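Local coordinates for galactose mutarotase-like protein (Clostridium acetobutylicum, PDB 3OS7) that belongs to the galactose mutarotase-like family and probably binds carbohydrates, perhaps interconverting the anomers of aldose sugars as an aldose 1-epimerase, at residues K10-W15 and C20-A25. Residues are numbered along the deposited sequence; the frame is centred on the assembly and turned at random.
Sequences KEEIIW and CIRFAA
Glu12 and Arg22 form a salt bridge over one face of an antiparallel beta hairpin, on a diagonal between two hydrogen-bonded pairs, Glu12 with Cys20 and Lys10 with Arg22. Paired backbone bonds in both directions define each, for example Lys10 N to Arg22 O at 2.8 Å and Cys20 N to Glu12 O at 2.8 Å.

From CB, the Glu12 chain sets CG between its own backbone N and carbonyl carbon (chi1 67°), 3.5 Å from Cys20 SG. CD then reaches the guanidinium edge, and OE1 accepts a hydrogen bond from Arg22 NE at 2.7 Å (N-H...O angle 160°) while also lying 3.4 Å from Arg22 CB. OE2 stays 3.7 Å from Arg22 NH2, so the bridge rests on one oxygen. The donor stands above the carboxylate plane, whereas OE1 lies near the guanidinium plane; the two planes are 75° apart.

Ile14 CG2 packs on Cys20 CB at 3.8 Å. On the reverse face Ile21 CD1 sits 3.5 Å from Glu11 CB, and Glu11 OE1 forms a salt bridge with Lys122 NZ.

Strand 8-14 is one edge of a five-stranded antiparallel sheet; strand 18-25 pairs along its far edge with strand 28-33, and Ile21 and Phe23 touch Val131 of strand 128-137, outside this sheet.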
loop_
_atom_site.group_PDB
_atom_site.type_symbol
_atom_site.label_atom_id
_atom_site.label_comp_id
_atom_site.label_asym_id
_atom_site.label_seq_id
_atom_site.Cartn_x
_atom_site.Cartn_y
_atom_site.Cartn_z
ATOM N N LYS A 10 -17.179 -15.691 1.411
ATOM C CA LYS A 10 -17.924 -15.855 2.675
ATOM C C LYS A 10 -17.907 -14.549 3.449
ATOM O O LYS A 10 -16.844 -13.994 3.703
ATOM C CB LYS A 10 -17.324 -16.982 3.503
ATOM C CG LYS A 10 -18.004 -17.227 4.846
ATOM C CD LYS A 10 -17.400 -18.432 5.552
ATOM C CE LYS A 10 -18.144 -18.764 6.823
ATOM N NZ LYS A 10 -17.593 -19.999 7.466
ATOM N N GLU A 11 -19.092 -14.051 3.788
ATOM C CA GLU A 11 -19.228 -12.927 4.672
ATOM C C GLU A 11 -19.470 -13.506 6.055
ATOM O O GLU A 11 -20.356 -14.320 6.220
ATOM C CB GLU A 11 -20.398 -12.098 4.240
ATOM C CG GLU A 11 -20.704 -10.885 5.063
ATOM C CD GLU A 11 -21.787 -10.031 4.369
ATOM O OE1 GLU A 11 -21.930 -10.148 3.135
ATOM O OE2 GLU A 11 -22.466 -9.237 5.034
ATOM N N GLU A 12 -18.678 -13.080 7.032
ATOM C CA GLU A 12 -18.771 -13.630 8.386
ATOM C C GLU A 12 -18.419 -12.563 9.419
ATOM O O GLU A 12 -18.149 -11.426 9.065
ATOM C CB GLU A 12 -17.872 -14.863 8.517
ATOM C CG GLU A 12 -16.408 -14.569 8.415
ATOM C CD GLU A 12 -15.567 -15.803 8.089
ATOM O OE1 GLU A 12 -15.062 -15.890 6.957
ATOM O OE2 GLU A 12 -15.399 -16.687 8.950
ATOM N N ILE A 13 -18.486 -12.920 10.706
ATOM C CA ILE A 13 -18.265 -11.963 11.785
ATOM C C ILE A 13 -16.850 -12.165 12.326
ATOM O O ILE A 13 -16.392 -13.278 12.501
ATOM C CB ILE A 13 -19.263 -12.153 12.937
ATOM C CG1 ILE A 13 -20.708 -11.929 12.457
ATOM C CG2 ILE A 13 -18.958 -11.210 14.083
ATOM C CD1 ILE A 13 -20.902 -10.629 11.692
ATOM N N ILE A 14 -16.166 -11.074 12.600
ATOM C CA ILE A 14 -14.825 -11.134 13.229
ATOM C C ILE A 14 -14.836 -10.105 14.364
ATOM O O ILE A 14 -15.601 -9.151 14.335
ATOM C CB ILE A 14 -13.703 -10.844 12.169
ATOM C CG1 ILE A 14 -12.301 -11.123 12.721
ATOM C CG2 ILE A 14 -13.755 -9.420 11.702
ATOM C CD1 ILE A 14 -11.211 -11.126 11.636
ATOM N N TRP A 15 -14.009 -10.324 15.384
ATOM C CA TRP A 15 -13.978 -9.438 16.554
ATOM C C TRP A 15 -15.381 -9.220 17.120
ATOM O O TRP A 15 -15.774 -8.087 17.427
ATOM C CB TRP A 15 -13.341 -8.096 16.192
ATOM C CG TRP A 15 -11.875 -8.087 16.212
ATOM C CD1 TRP A 15 -11.075 -8.330 17.289
ATOM C CD2 TRP A 15 -11.000 -7.748 15.128
ATOM N NE1 TRP A 15 -9.747 -8.189 16.933
ATOM C CE2 TRP A 15 -9.679 -7.836 15.615
ATOM C CE3 TRP A 15 -11.202 -7.408 13.789
ATOM C CZ2 TRP A 15 -8.567 -7.580 14.812
ATOM C CZ3 TRP A 15 -10.102 -7.166 12.992
ATOM C CH2 TRP A 15 -8.797 -7.244 13.515
ATOM N N CYS A 20 -16.707 -9.280 7.995
ATOM C CA CYS A 20 -15.501 -9.385 7.189
ATOM C C CYS A 20 -15.864 -10.264 6.007
ATOM O O CYS A 20 -16.893 -10.968 6.047
ATOM C CB CYS A 20 -14.360 -9.949 8.004
ATOM S SG CYS A 20 -14.462 -11.690 8.464
ATOM N N ILE A 21 -15.083 -10.167 4.941
ATOM C CA ILE A 21 -15.251 -11.035 3.786
ATOM C C ILE A 21 -13.998 -11.863 3.576
ATOM O O ILE A 21 -12.892 -11.309 3.406
ATOM C CB ILE A 21 -15.573 -10.236 2.475
ATOM C CG1 ILE A 21 -16.738 -9.251 2.635
ATOM C CG2 ILE A 21 -15.793 -11.219 1.305
ATOM C CD1 ILE A 21 -18.086 -9.882 2.796
ATOM N N ARG A 22 -14.155 -13.188 3.619
ATOM C CA ARG A 22 -13.103 -14.133 3.274
ATOM C C ARG A 22 -13.373 -14.625 1.849
ATOM O O ARG A 22 -14.509 -14.924 1.498
ATOM C CB ARG A 22 -13.155 -15.305 4.222
ATOM C CG ARG A 22 -11.876 -16.012 4.447
ATOM C CD ARG A 22 -12.018 -17.006 5.610
ATOM N NE ARG A 22 -12.361 -16.395 6.896
ATOM C CZ ARG A 22 -11.483 -15.948 7.802
ATOM N NH1 ARG A 22 -10.177 -15.978 7.582
ATOM N NH2 ARG A 22 -11.920 -15.434 8.936
ATOM N N PHE A 23 -12.346 -14.670 1.016
ATOM C CA PHE A 23 -12.551 -15.059 -0.387
ATOM C C PHE A 23 -11.384 -15.890 -0.885
ATOM O O PHE A 23 -10.258 -15.720 -0.430
ATOM C CB PHE A 23 -12.916 -13.848 -1.299
ATOM C CG PHE A 23 -11.931 -12.685 -1.309
ATOM C CD1 PHE A 23 -11.734 -11.890 -0.192
ATOM C CD2 PHE A 23 -11.304 -12.304 -2.494
ATOM C CE1 PHE A 23 -10.893 -10.789 -0.236
ATOM C CE2 PHE A 23 -10.418 -11.229 -2.527
ATOM C CZ PHE A 23 -10.210 -10.471 -1.398
ATOM N N ALA A 24 -11.678 -16.792 -1.821
ATOM C CA ALA A 24 -10.759 -17.834 -2.218
ATOM C C ALA A 24 -10.923 -18.125 -3.703
ATOM O O ALA A 24 -12.054 -18.207 -4.211
ATOM C CB ALA A 24 -11.032 -19.105 -1.396
ATOM N N ALA A 25 -9.797 -18.280 -4.391
ATOM C CA ALA A 25 -9.807 -18.753 -5.771
ATOM C C ALA A 25 -8.410 -19.186 -6.126
ATOM O O ALA A 25 -7.446 -18.615 -5.622
ATOM C CB ALA A 25 -10.292 -17.634 -6.734
#